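Local coordinates for protein 2-c-methyl-d-erythritol 2,4-cyclodiphosphate synthase (Plasmodium falciparum, PDB 4C81) that catalyses the cyclisation that yields 2-C-methyl-D-erythritol 2,4-cyclodiphosphate, a step of non-mevalonate isoprenoid biosynthesis, probably with release of CMP, at residues G13-K18 / G62-H67; H67-S72 / C173-L178; G75-L80 / L107-K112; N118-V123 / S153-T158. The protein carries 1 engineered substitution. All coordinates share one frame; numbering follows the deposited sequence. Where two conformers were deposited one is given.

Followed from the N terminus, the chain first closes a loop at contact 1, where strand 9-21 meets the start of helix 64-77 around a zinc ion. The same helix then runs on into contact 2, whose partner, strand 170-181, lies about a hundred residues further along; this long loop encloses contacts 3 and 4, which follow one another in series within it. Contact 3 joins the end of helix 64-77 to helix 97-111. Contact 4 pairs strand 114-124 with strand 152-157 across a beta-alpha-beta unit. Contacts 1 and 2 share His67, and contacts 1, 2 and 4 all reach one mixed sheet, strand 170-181 lying between strands 9-21 and 114-124.

Contact 1. Residues G13-K18 / G62-H67; sequences GYDIHK and GDIIYH. With ZN (zinc ion), chain B.
Asp15 and His17 reach the first turn of helix 64-77 through different torsions: the carboxylate of Asp15 swings away from its own backbone N (chi1 -164°), whereas the imidazole of His17 turns anti to the carbonyl carbon (chi1 -75°), the side His67 also chooses. Both strand residues, two apart on one face of strand 9-21, thereby converge with His67 on a zinc ion. The metal is held by Asp15 OD2 at 2.0 Å, His17 NE2 at 2.0 Å and His67 ND1 at 2.1 Å, with a water as fourth ligand. This Asp-His-His zinc site is characteristic of the IspF (YgbB) family, and CDP lies beside it, touching Asp15 and His17. The two imidazoles meet rim to rim with planes 77° apart, each giving one nitrogen to the metal. Gly62 CA sits over one face of the His17 ring, 3.8 Å from its centroid, in a CH-pi contact, while Ile64 CG2 packs at the ring edge, 3.5 Å from His17 CD2. Second-shell bonds hold two of the ligands: Ser98 OG with His67 NE2, and Lys157 of the second subunit in a salt bridge with Asp15 OD1. Asp63 caps the helix, its OD1 accepting from Tyr66 N at 3.0 Å in a nearly straight bond from above the carboxylate plane, and also from Gly47 N.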
loop_
_atom_site.group_PDB
_atom_site.type_symbol
_atom_site.label_atom_id
_atom_site.label_comp_id
_atom_site.label_asym_id
_atom_site.label_seq_id
_atom_site.Cartn_x
_atom_site.Cartn_y
_atom_site.Cartn_z
ATOM N N GLY A 13 -4.301 1.999 -5.990
ATOM C CA GLY A 13 -3.832 1.734 -7.334
ATOM C C GLY A 13 -2.333 1.536 -7.306
ATOM O O GLY A 13 -1.636 2.143 -6.496
ATOM N N TYR A 14 -1.858 0.633 -8.154
ATOM C CA TYR A 14 -0.435 0.389 -8.312
ATOM C C TYR A 14 -0.089 0.437 -9.792
ATOM O O TYR A 14 -0.872 0.006 -10.639
ATOM C CB TYR A 14 -0.068 -0.974 -7.735
ATOM C CG TYR A 14 1.309 -1.443 -8.140
ATOM C CD1 TYR A 14 2.437 -0.974 -7.491
ATOM C CD2 TYR A 14 1.471 -2.357 -9.178
ATOM C CE1 TYR A 14 3.706 -1.400 -7.859
ATOM C CE2 TYR A 14 2.731 -2.797 -9.551
ATOM C CZ TYR A 14 3.842 -2.312 -8.889
ATOM O OH TYR A 14 5.090 -2.741 -9.264
ATOM N N ASP A 15 1.083 0.977 -10.106
ATOM C CA ASP A 15 1.602 0.893 -11.461
ATOM C C ASP A 15 3.122 0.909 -11.449
ATOM O O ASP A 15 3.750 1.401 -10.500
ATOM C CB ASP A 15 1.061 2.035 -12.322
ATOM C CG ASP A 15 1.241 1.787 -13.813
ATOM O OD1 ASP A 15 1.424 0.618 -14.234
ATOM O OD2 ASP A 15 1.200 2.779 -14.568
ATOM N N ILE A 16 3.696 0.340 -12.506
ATOM C CA ILE A 16 5.138 0.295 -12.713
ATOM C C ILE A 16 5.407 0.409 -14.210
ATOM O O ILE A 16 4.691 -0.192 -15.021
ATOM C CB ILE A 16 5.761 -1.019 -12.143
ATOM C CG1 ILE A 16 7.267 -1.088 -12.436
ATOM C CG2 ILE A 16 5.044 -2.253 -12.697
ATOM C CD1 ILE A 16 7.987 -2.231 -11.732
ATOM N N HIS A 17 6.418 1.198 -14.578
ATOM C CA HIS A 17 6.888 1.240 -15.959
ATOM C C HIS A 17 8.403 1.241 -16.028
ATOM O O HIS A 17 9.076 1.759 -15.133
ATOM C CB HIS A 17 6.302 2.442 -16.706
ATOM C CG HIS A 17 4.861 2.264 -17.073
ATOM N ND1 HIS A 17 4.445 1.367 -18.032
ATOM C CD2 HIS A 17 3.739 2.841 -16.583
ATOM C CE1 HIS A 17 3.127 1.412 -18.129
ATOM N NE2 HIS A 17 2.675 2.298 -17.261
ATOM N N LYS A 18 8.917 0.629 -17.094
ATOM C CA LYS A 18 10.345 0.595 -17.380
ATOM C C LYS A 18 10.789 1.958 -17.885
ATOM O O LYS A 18 10.085 2.597 -18.678
ATOM C CB LYS A 18 10.661 -0.467 -18.438
ATOM C CG LYS A 18 10.345 -1.895 -18.015
ATOM C CD LYS A 18 10.518 -2.888 -19.171
ATOM C CE LYS A 18 11.969 -3.027 -19.618
ATOM N NZ LYS A 18 12.874 -3.453 -18.512
ATOM N N GLY A 62 3.328 5.905 -20.107
ATOM C CA GLY A 62 4.146 5.526 -18.959
ATOM C C GLY A 62 3.859 6.303 -17.685
ATOM O O GLY A 62 4.646 6.248 -16.738
ATOM N N ASP A 63 2.728 7.006 -17.648
ATOM C CA ASP A 63 2.402 7.890 -16.529
ATOM C C ASP A 63 1.869 7.094 -15.334
ATOM O O ASP A 63 0.657 6.951 -15.152
ATOM C CB ASP A 63 1.398 8.966 -16.968
ATOM C CG ASP A 63 1.293 10.118 -15.979
ATOM O OD1 ASP A 63 1.437 9.893 -14.756
ATOM O OD2 ASP A 63 1.060 11.262 -16.420
ATOM N N ILE A 64 2.791 6.587 -14.521
ATOM C CA ILE A 64 2.435 5.758 -13.364
ATOM C C ILE A 64 1.480 6.460 -12.393
ATOM O O ILE A 64 0.671 5.802 -11.737
ATOM C CB ILE A 64 3.690 5.240 -12.589
ATOM C CG1 ILE A 64 4.614 6.396 -12.186
ATOM C CG2 ILE A 64 4.440 4.190 -13.417
ATOM C CD1 ILE A 64 5.766 5.983 -11.282
ATOM N N ILE A 65 1.574 7.784 -12.296
ATOM C CA ILE A 65 0.714 8.538 -11.381
ATOM C C ILE A 65 -0.736 8.536 -11.873
ATOM O O ILE A 65 -1.651 8.134 -11.143
ATOM C CB ILE A 65 1.226 9.983 -11.173
ATOM C CG1 ILE A 65 2.568 9.969 -10.433
ATOM C CG2 ILE A 65 0.220 10.808 -10.401
ATOM C CD1 ILE A 65 3.143 11.351 -10.182
ATOM N N TYR A 66 -0.951 8.977 -13.108
ATOM C CA TYR A 66 -2.304 8.979 -13.668
ATOM C C TYR A 66 -2.918 7.583 -13.717
ATOM O O TYR A 66 -4.096 7.413 -13.386
ATOM C CB TYR A 66 -2.329 9.610 -15.070
ATOM C CG TYR A 66 -2.341 11.135 -15.121
ATOM C CD1 TYR A 66 -2.468 11.916 -13.968
ATOM C CD2 TYR A 66 -2.272 11.795 -16.345
ATOM C CE1 TYR A 66 -2.493 13.302 -14.033
ATOM C CE2 TYR A 66 -2.301 13.183 -16.417
ATOM C CZ TYR A 66 -2.409 13.926 -15.262
ATOM O OH TYR A 66 -2.439 15.298 -15.333
ATOM N N HIS A 67 -2.128 6.589 -14.120
ATOM C CA HIS A 67 -2.626 5.220 -14.231
ATOM C C HIS A 67 -2.994 4.653 -12.857
ATOM O O HIS A 67 -4.063 4.056 -12.697
ATOM C CB HIS A 67 -1.616 4.306 -14.932
ATOM C CG HIS A 67 -1.243 4.757 -16.311
ATOM N ND1 HIS A 67 -0.219 4.181 -17.031
ATOM C CD2 HIS A 67 -1.743 5.746 -17.090
ATOM C CE1 HIS A 67 -0.108 4.790 -18.198
ATOM N NE2 HIS A 67 -1.022 5.742 -18.260
HETATM ZN ZN ZN B . 0.777 2.454 -16.512
HETATM O O HOH W 1 -0.497 1.167 -16.702
#

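Contact 2. Residues H67-S72 / C173-L178; sequences HSIVDS and CFANIL. With ZN (zinc ion), chain B.
Ser68 is the first residue of 67-72 to meet strand 173-178, one place after the zinc ligand His67. Its OG stands between the backbone N and carbonyl carbon (chi1 69°), lying 3.1 Å from Cys173 SG and 3.4 Å from Ala175 CB; the hydroxyl also bonds back to the carbonyl of Ile64 in the preceding turn. Cys173 presents its sulfur from the strand side with SG anti to the backbone N. Next, Ile69 brushes the strand with its CG1, 4.2 Å from Ala175 CB, and continues toward Ile121 and helix 97-111. A turn beyond Ser68, Ser72 repeats the serine's part. Its OG bonds to Ile69 O at 2.7 Å, which keeps the hydroxyl satisfied within the helix, and the same atom lies 3.4 Å from Ile177 CG2. Ser72 CB meanwhile rests 3.5 Å from Ala175 O. The small residues Ser68, Ser72 and Ala175 thus permit a close approach, the axes passing 7.3 Å apart at a crossing angle of -37°. On the other side of the strand, Phe174 meets its copies in both neighbouring subunits. A helix laid on one face of a sheet whose other face lines the trimer interior is typical of the IspF fold.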
loop_
_atom_site.group_PDB
_atom_site.type_symbol
_atom_site.label_atom_id
_atom_site.label_comp_id
_atom_site.label_asym_id
_atom_site.label_seq_id
_atom_site.Cartn_x
_atom_site.Cartn_y
_atom_site.Cartn_z
ATOM N N HIS A 67 -2.128 6.589 -14.120
ATOM C CA HIS A 67 -2.626 5.220 -14.231
ATOM C C HIS A 67 -2.994 4.653 -12.857
ATOM O O HIS A 67 -4.063 4.056 -12.697
ATOM C CB HIS A 67 -1.616 4.306 -14.932
ATOM C CG HIS A 67 -1.243 4.757 -16.311
ATOM N ND1 HIS A 67 -0.219 4.181 -17.031
ATOM C CD2 HIS A 67 -1.743 5.746 -17.090
ATOM C CE1 HIS A 67 -0.108 4.790 -18.198
ATOM N NE2 HIS A 67 -1.022 5.742 -18.260
ATOM N N SER A 68 -2.126 4.845 -11.866
ATOM C CA SER A 68 -2.409 4.339 -10.520
ATOM C C SER A 68 -3.604 5.055 -9.884
ATOM O O SER A 68 -4.391 4.430 -9.180
ATOM C CB SER A 68 -1.180 4.443 -9.614
ATOM O OG SER A 68 -0.868 5.785 -9.316
ATOM N N ILE A 69 -3.745 6.355 -10.139
ATOM C CA ILE A 69 -4.920 7.099 -9.668
ATOM C C ILE A 69 -6.210 6.510 -10.256
ATOM O O ILE A 69 -7.173 6.269 -9.524
ATOM C CB ILE A 69 -4.819 8.607 -9.999
ATOM C CG1 ILE A 69 -3.780 9.282 -9.102
ATOM C CG2 ILE A 69 -6.173 9.297 -9.806
ATOM C CD1 ILE A 69 -3.360 10.656 -9.578
ATOM N N VAL A 70 -6.221 6.264 -11.565
ATOM C CA VAL A 70 -7.389 5.664 -12.224
ATOM C C VAL A 70 -7.742 4.318 -11.591
ATOM O O VAL A 70 -8.889 4.097 -11.206
ATOM C CB VAL A 70 -7.176 5.490 -13.739
ATOM C CG1 VAL A 70 -8.299 4.663 -14.353
ATOM C CG2 VAL A 70 -7.105 6.844 -14.405
ATOM N N ASP A 71 -6.757 3.439 -11.440
ATOM C CA ASP A 71 -7.027 2.118 -10.870
ATOM C C ASP A 71 -7.396 2.168 -9.386
ATOM O O ASP A 71 -8.081 1.272 -8.894
ATOM C CB ASP A 71 -5.869 1.152 -11.139
ATOM C CG ASP A 71 -5.894 0.598 -12.560
ATOM O OD1 ASP A 71 -6.961 0.633 -13.219
ATOM O OD2 ASP A 71 -4.844 0.111 -13.017
ATOM N N SER A 72 -6.971 3.215 -8.677
ATOM C CA SER A 72 -7.393 3.399 -7.286
ATOM C C SER A 72 -8.890 3.715 -7.226
ATOM O O SER A 72 -9.611 3.185 -6.383
ATOM C CB SER A 72 -6.569 4.479 -6.567
ATOM O OG SER A 72 -7.019 5.796 -6.850
ATOM N N CYS A 173 4.388 3.491 -8.550
ATOM C CA CYS A 173 3.484 4.401 -7.854
ATOM C C CYS A 173 2.423 3.603 -7.111
ATOM O O CYS A 173 1.881 2.637 -7.653
ATOM C CB CYS A 173 2.801 5.350 -8.852
ATOM S SG CYS A 173 1.868 6.683 -8.064
ATOM N N PHE A 174 2.149 4.011 -5.872
ATOM C CA PHE A 174 0.981 3.572 -5.118
ATOM C C PHE A 174 0.086 4.776 -4.889
ATOM O O PHE A 174 0.519 5.768 -4.319
ATOM C CB PHE A 174 1.390 2.991 -3.763
ATOM C CG PHE A 174 2.084 1.673 -3.859
ATOM C CD1 PHE A 174 3.440 1.613 -4.140
ATOM C CD2 PHE A 174 1.385 0.489 -3.679
ATOM C CE1 PHE A 174 4.095 0.388 -4.235
ATOM C CE2 PHE A 174 2.034 -0.736 -3.768
ATOM C CZ PHE A 174 3.386 -0.785 -4.050
ATOM N N ALA A 175 -1.159 4.691 -5.340
ATOM C CA ALA A 175 -2.128 5.760 -5.141
ATOM C C ALA A 175 -3.209 5.252 -4.197
ATOM O O ALA A 175 -3.780 4.200 -4.435
ATOM C CB ALA A 175 -2.740 6.175 -6.470
ATOM N N ASN A 176 -3.471 6.006 -3.132
ATOM C CA ASN A 176 -4.447 5.634 -2.119
ATOM C C ASN A 176 -5.523 6.696 -2.050
ATOM O O ASN A 176 -5.220 7.884 -1.953
ATOM C CB ASN A 176 -3.775 5.509 -0.756
ATOM C CG ASN A 176 -2.616 4.548 -0.775
ATOM O OD1 ASN A 176 -2.780 3.365 -0.482
ATOM N ND2 ASN A 176 -1.439 5.042 -1.150
ATOM N N ILE A 177 -6.779 6.266 -2.088
ATOM C CA ILE A 177 -7.897 7.198 -2.194
ATOM C C ILE A 177 -9.072 6.787 -1.313
ATOM O O ILE A 177 -9.261 5.603 -1.023
ATOM C CB ILE A 177 -8.344 7.308 -3.669
ATOM C CG1 ILE A 177 -9.155 8.583 -3.900
ATOM C CG2 ILE A 177 -9.095 6.054 -4.121
ATOM C CD1 ILE A 177 -9.336 8.903 -5.357
ATOM N N LEU A 178 -9.837 7.783 -0.867
ATOM C CA LEU A 178 -11.126 7.552 -0.230
ATOM C C LEU A 178 -12.193 8.191 -1.101
ATOM O O LEU A 178 -12.024 9.321 -1.566
ATOM C CB LEU A 178 -11.180 8.185 1.156
ATOM C CG LEU A 178 -10.365 7.509 2.251
ATOM C CD1 LEU A 178 -10.421 8.362 3.510
ATOM C CD2 LEU A 178 -10.844 6.087 2.539
HETATM ZN ZN ZN B . 0.777 2.454 -16.512
HETATM O O HOH W 1 -0.497 1.167 -16.702
#

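Contact 3. Residues G75-L80 / L107-K112; sequences GALGSL and LLIYKK
Leu77 and Leu108 meet where two helices of the alpha/beta IspF fold, 64-77 and 97-111, both come to an end. Leu77 turns its CG anti to the carbonyl carbon (chi1 -67°) and, with chi2 extended at 164°, sends CD1 straight out toward the other helix. Leu108 adopts the alternative branch, CG anti to the backbone N (chi1 174°), so the two side chains reach toward each other tip to tip. Leu77 CD1 consequently lies 3.6 Å from Leu108 CG and nearly as close to its CD2. The same methyl also touches Ile109 along its CG1 branch, at 4.2 Å, and is thus lodged between consecutive residues of one helical turn. Leu179 of strand 170-181 and Tyr114 of strand 114-124 both pack against Leu77 and Ile109, joining this helix pair to the sheet. The chain leaves helix 64-77 through a Schellman motif: Gly78 has positive phi, and its N bonds to Gly75 O at 3.2 Å. That reversal brings Ser79 round beside Leu77, and its side chain again faces 107-112. In one of its two conformers the hydroxyl meets a methyl, Leu108 CD2. Lys112, just past the end of helix 97-111, folds back through bends at chi2, chi3 and chi4, which carry its NZ to 3.8 Å from Leu77 O and 4.1 Å from Leu77 CB.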
loop_
_atom_site.group_PDB
_atom_site.type_symbol
_atom_site.label_atom_id
_atom_site.label_comp_id
_atom_site.label_asym_id
_atom_site.label_seq_id
_atom_site.Cartn_x
_atom_site.Cartn_y
_atom_site.Cartn_z
ATOM N N GLY A 75 -10.764 0.578 -8.417
ATOM C CA GLY A 75 -10.655 -0.373 -7.320
ATOM C C GLY A 75 -11.608 -0.055 -6.180
ATOM O O GLY A 75 -12.281 -0.942 -5.648
ATOM N N ALA A 76 -11.675 1.218 -5.811
ATOM C CA ALA A 76 -12.562 1.672 -4.744
ATOM C C ALA A 76 -14.032 1.352 -5.031
ATOM O O ALA A 76 -14.772 0.982 -4.120
ATOM C CB ALA A 76 -12.393 3.167 -4.520
ATOM N N LEU A 77 -14.430 1.485 -6.294
ATOM C CA LEU A 77 -15.824 1.298 -6.701
ATOM C C LEU A 77 -16.156 -0.140 -7.109
ATOM O O LEU A 77 -17.317 -0.457 -7.381
ATOM C CB LEU A 77 -16.160 2.257 -7.848
ATOM C CG LEU A 77 -16.157 3.735 -7.458
ATOM C CD1 LEU A 77 -16.098 4.632 -8.690
ATOM C CD2 LEU A 77 -17.370 4.071 -6.597
ATOM N N GLY A 78 -15.150 -1.010 -7.149
ATOM C CA GLY A 78 -15.358 -2.395 -7.560
ATOM C C GLY A 78 -15.505 -2.582 -9.059
ATOM O O GLY A 78 -16.000 -3.618 -9.508
ATOM N N SER A 79 -15.104 -1.577 -9.835
ATOM C CA SER A 79 -15.178 -1.658 -11.287
ATOM C C SER A 79 -14.013 -2.488 -11.804
ATOM O O SER A 79 -13.030 -2.699 -11.094
ATOM C CB SER A 79 -15.136 -0.261 -11.914
ATOM O OG SER A 79 -16.257 0.515 -11.527
ATOM N N LEU A 80 -14.130 -2.960 -13.039
ATOM C CA LEU A 80 -13.019 -3.635 -13.696
ATOM C C LEU A 80 -11.930 -2.591 -13.953
ATOM O O LEU A 80 -12.234 -1.423 -14.203
ATOM C CB LEU A 80 -13.467 -4.284 -15.008
ATOM C CG LEU A 80 -14.628 -5.281 -14.932
ATOM C CD1 LEU A 80 -14.938 -5.843 -16.309
ATOM C CD2 LEU A 80 -14.325 -6.404 -13.953
ATOM N N LEU A 107 -16.004 10.719 -14.238
ATOM C CA LEU A 107 -17.434 10.584 -14.541
ATOM C C LEU A 107 -18.058 9.350 -13.885
ATOM O O LEU A 107 -19.243 9.359 -13.562
ATOM C CB LEU A 107 -17.669 10.570 -16.055
ATOM C CG LEU A 107 -17.335 11.893 -16.748
ATOM C CD1 LEU A 107 -17.251 11.724 -18.261
ATOM C CD2 LEU A 107 -18.353 12.964 -16.375
ATOM N N LEU A 108 -17.260 8.301 -13.686
ATOM C CA LEU A 108 -17.706 7.102 -12.977
ATOM C C LEU A 108 -18.023 7.413 -11.512
ATOM O O LEU A 108 -19.040 6.966 -10.985
ATOM C CB LEU A 108 -16.640 6.003 -13.057
ATOM C CG LEU A 108 -16.877 4.722 -12.249
ATOM C CD1 LEU A 108 -18.046 3.931 -12.808
ATOM C CD2 LEU A 108 -15.616 3.873 -12.233
ATOM N N ILE A 109 -17.139 8.169 -10.863
ATOM C CA ILE A 109 -17.342 8.605 -9.482
ATOM C C ILE A 109 -18.644 9.394 -9.374
ATOM O O ILE A 109 -19.435 9.180 -8.454
ATOM C CB ILE A 109 -16.168 9.489 -8.986
ATOM C CG1 ILE A 109 -14.906 8.646 -8.781
ATOM C CG2 ILE A 109 -16.521 10.176 -7.677
ATOM C CD1 ILE A 109 -13.651 9.473 -8.542
ATOM N N TYR A 110 -18.858 10.290 -10.335
ATOM C CA TYR A 110 -20.046 11.136 -10.356
ATOM C C TYR A 110 -21.324 10.325 -10.551
ATOM O O TYR A 110 -22.291 10.512 -9.812
ATOM C CB TYR A 110 -19.935 12.197 -11.452
ATOM C CG TYR A 110 -21.060 13.206 -11.409
ATOM C CD1 TYR A 110 -20.952 14.364 -10.643
ATOM C CD2 TYR A 110 -22.237 12.995 -12.120
ATOM C CE1 TYR A 110 -21.987 15.293 -10.594
ATOM C CE2 TYR A 110 -23.278 13.915 -12.074
ATOM C CZ TYR A 110 -23.145 15.061 -11.310
ATOM O OH TYR A 110 -24.171 15.976 -11.262
ATOM N N LYS A 111 -21.329 9.422 -11.528
ATOM C CA LYS A 111 -22.537 8.638 -11.816
ATOM C C LYS A 111 -22.862 7.616 -10.719
ATOM O O LYS A 111 -23.998 7.152 -10.628
ATOM C CB LYS A 111 -22.461 7.974 -13.200
ATOM C CG LYS A 111 -21.677 6.674 -13.285
ATOM C CD LYS A 111 -21.424 6.298 -14.739
ATOM C CE LYS A 111 -20.926 4.867 -14.875
ATOM N NZ LYS A 111 -20.287 4.618 -16.199
ATOM N N LYS A 112 -21.876 7.272 -9.888
ATOM C CA LYS A 112 -22.106 6.385 -8.739
ATOM C C LYS A 112 -22.445 7.159 -7.456
ATOM O O LYS A 112 -22.545 6.562 -6.379
ATOM C CB LYS A 112 -20.888 5.481 -8.516
ATOM C CG LYS A 112 -20.582 4.538 -9.680
ATOM C CD LYS A 112 -21.560 3.367 -9.765
ATOM C CE LYS A 112 -21.220 2.257 -8.782
ATOM N NZ LYS A 112 -19.958 1.553 -9.141
#

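Contact 4. Residues N118-V123 / S153-T158; sequences NVDINV and SVKGKT. With CDP (cytidine-5'-diphosphate), chain D.
Backbone bonds join 118-123 and 153-158 as neighbouring parallel strands, five of them in regular alternation from Ser153 N to Val119 O (3.0 Å) through to Lys157 N to Val123 O (2.9 Å). They unite the two strands of a beta-alpha-beta unit whose connecting helix is 130-145. The polar side chains gather on the face carrying Asp120, Asn122, Ser153 and Lys155. Lys155, bent at chi3 and chi4, curls its ammonium group over to Asp120, forming a salt bridge of 2.7 Å from NZ to OD1, which is met on the syn side. Asn122 lies alongside the lysine, pointing the same way, and its OD1 accepts from Lys155 NZ at 2.9 Å. Gln12 O of the third subunit accepts from both this amine and Asn122 ND2. On the other face Ile121 and Val154 meet through their CG2 methyls, 4.2 Å apart, beneath helix 130-145. At the strand's end Thr158 N donates to CDP O2A at 2.7 Å, as does Thr158 OG1. Lys157 NZ pairs with Asp15 of the third subunit and only weakly with CDP O1B. Lys155 NZ is thus gripped by Asp120, Asn122 and Gln12 O of the third subunit; Asp120 probably offsets its buried charge, and strand pairing is linked to trimer assembly.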
loop_
_atom_site.group_PDB
_atom_site.type_symbol
_atom_site.label_atom_id
_atom_site.label_comp_id
_atom_site.label_asym_id
_atom_site.label_seq_id
_atom_site.Cartn_x
_atom_site.Cartn_y
_atom_site.Cartn_z
ATOM N N ASN A 118 -9.879 12.414 -0.202
ATOM C CA ASN A 118 -8.522 12.806 -0.565
ATOM C C ASN A 118 -7.793 11.659 -1.247
ATOM O O ASN A 118 -8.250 10.517 -1.215
ATOM C CB ASN A 118 -7.737 13.276 0.660
ATOM C CG ASN A 118 -7.315 12.132 1.551
ATOM O OD1 ASN A 118 -8.147 11.346 1.999
ATOM N ND2 ASN A 118 -6.016 12.020 1.798
ATOM N N VAL A 119 -6.680 11.993 -1.896
ATOM C CA VAL A 119 -5.800 11.007 -2.514
ATOM C C VAL A 119 -4.372 11.261 -2.013
ATOM O O VAL A 119 -3.951 12.415 -1.874
ATOM C CB VAL A 119 -5.871 11.055 -4.061
ATOM C CG1 VAL A 119 -5.340 12.376 -4.601
ATOM C CG2 VAL A 119 -5.118 9.879 -4.670
ATOM N N ASP A 120 -3.658 10.182 -1.701
ATOM C CA ASP A 120 -2.262 10.243 -1.264
ATOM C C ASP A 120 -1.466 9.317 -2.173
ATOM O O ASP A 120 -1.772 8.133 -2.285
ATOM C CB ASP A 120 -2.107 9.815 0.203
ATOM C CG ASP A 120 -0.709 10.097 0.761
ATOM O OD1 ASP A 120 0.071 10.843 0.123
ATOM O OD2 ASP A 120 -0.385 9.581 1.850
ATOM N N ILE A 121 -0.445 9.878 -2.813
ATOM C CA ILE A 121 0.277 9.214 -3.882
ATOM C C ILE A 121 1.744 9.091 -3.488
ATOM O O ILE A 121 2.371 10.077 -3.093
ATOM C CB ILE A 121 0.152 10.005 -5.201
ATOM C CG1 ILE A 121 -1.323 10.159 -5.601
ATOM C CG2 ILE A 121 0.920 9.310 -6.303
ATOM C CD1 ILE A 121 -1.581 11.288 -6.564
ATOM N N ASN A 122 2.265 7.868 -3.574
ATOM C CA ASN A 122 3.655 7.553 -3.263
ATOM C C ASN A 122 4.372 7.057 -4.505
ATOM O O ASN A 122 4.078 5.972 -5.003
ATOM C CB ASN A 122 3.715 6.465 -2.198
ATOM C CG ASN A 122 3.327 6.969 -0.834
ATOM O OD1 ASN A 122 3.863 7.967 -0.365
ATOM N ND2 ASN A 122 2.403 6.275 -0.183
ATOM N N VAL A 123 5.312 7.855 -5.002
ATOM C CA VAL A 123 6.157 7.458 -6.121
ATOM C C VAL A 123 7.471 6.918 -5.574
ATOM O O VAL A 123 8.092 7.549 -4.728
ATOM C CB VAL A 123 6.433 8.643 -7.065
ATOM C CG1 VAL A 123 7.378 8.235 -8.200
ATOM C CG2 VAL A 123 5.123 9.191 -7.627
ATOM N N SER A 153 -2.149 14.732 -2.242
ATOM C CA SER A 153 -0.768 14.632 -1.792
ATOM C C SER A 153 0.005 13.782 -2.788
ATOM O O SER A 153 -0.485 12.741 -3.230
ATOM C CB SER A 153 -0.696 13.981 -0.415
ATOM O OG SER A 153 0.635 13.619 -0.089
ATOM N N VAL A 154 1.203 14.240 -3.145
ATOM C CA VAL A 154 2.136 13.444 -3.940
ATOM C C VAL A 154 3.533 13.554 -3.328
ATOM O O VAL A 154 4.014 14.655 -3.041
ATOM C CB VAL A 154 2.144 13.861 -5.427
ATOM C CG1 VAL A 154 2.604 15.302 -5.598
ATOM C CG2 VAL A 154 3.021 12.910 -6.237
ATOM N N LYS A 155 4.158 12.396 -3.108
ATOM C CA LYS A 155 5.452 12.298 -2.438
ATOM C C LYS A 155 6.318 11.300 -3.197
ATOM O O LYS A 155 5.800 10.327 -3.756
ATOM C CB LYS A 155 5.279 11.812 -0.990
ATOM C CG LYS A 155 4.023 12.320 -0.280
ATOM C CD LYS A 155 4.027 12.003 1.218
ATOM C CE LYS A 155 3.830 10.524 1.512
ATOM N NZ LYS A 155 2.489 10.009 1.118
ATOM N N GLY A 156 7.629 11.539 -3.197
ATOM C CA GLY A 156 8.594 10.641 -3.817
ATOM C C GLY A 156 9.605 10.112 -2.817
ATOM O O GLY A 156 9.984 10.814 -1.881
ATOM N N LYS A 157 10.017 8.862 -3.020
ATOM C CA LYS A 157 11.058 8.211 -2.228
ATOM C C LYS A 157 11.955 7.416 -3.163
ATOM O O LYS A 157 11.463 6.770 -4.085
ATOM C CB LYS A 157 10.433 7.254 -1.207
ATOM C CG LYS A 157 9.619 7.929 -0.116
ATOM C CD LYS A 157 10.497 8.596 0.934
ATOM C CE LYS A 157 11.167 7.573 1.841
ATOM N NZ LYS A 157 11.702 8.189 3.083
ATOM N N THR A 158 13.267 7.457 -2.934
ATOM C CA THR A 158 14.185 6.589 -3.675
ATOM C C THR A 158 14.076 5.158 -3.156
ATOM O O THR A 158 13.381 4.895 -2.173
ATOM C CB THR A 158 15.664 7.033 -3.559
ATOM O OG1 THR A 158 16.165 6.749 -2.244
ATOM C CG2 THR A 158 15.820 8.513 -3.871
HETATM O O3B CDP D . 17.064 8.701 2.624
HETATM P PB CDP D . 15.634 9.440 2.815
HETATM O O1B CDP D . 14.851 8.535 3.871
HETATM O O2B CDP D . 15.771 10.835 3.308
HETATM O O3A CDP D . 14.795 9.298 1.444
HETATM P PA CDP D . 15.407 9.545 -0.029
HETATM O O1A CDP D . 16.881 9.660 -0.001
HETATM O O2A CDP D . 14.777 8.554 -0.926
HETATM O "O5'" CDP D . 14.800 10.983 -0.415
HETATM C "C5'" CDP D . 14.707 12.051 0.537
HETATM C "C4'" CDP D . 13.723 13.114 0.043
HETATM O "O4'" CDP D . 14.062 13.413 -1.334
HETATM C "C3'" CDP D . 12.299 12.565 -0.019
HETATM O "O3'" CDP D . 11.641 12.727 1.242
HETATM C "C2'" CDP D . 11.677 13.470 -1.077
HETATM O "O2'" CDP D . 11.288 14.719 -0.495
HETATM C "C1'" CDP D . 12.833 13.714 -2.061
HETATM N N1 CDP D . 12.640 12.842 -3.260
HETATM C C2 CDP D . 11.641 13.175 -4.193
HETATM O O2 CDP D . 10.934 14.167 -4.025
HETATM N N3 CDP D . 11.454 12.368 -5.316
HETATM C C4 CDP D . 12.231 11.233 -5.533
HETATM N N4 CDP D . 12.012 10.498 -6.620
HETATM C C5 CDP D . 13.225 10.897 -4.619
HETATM C C6 CDP D . 13.430 11.691 -3.491
#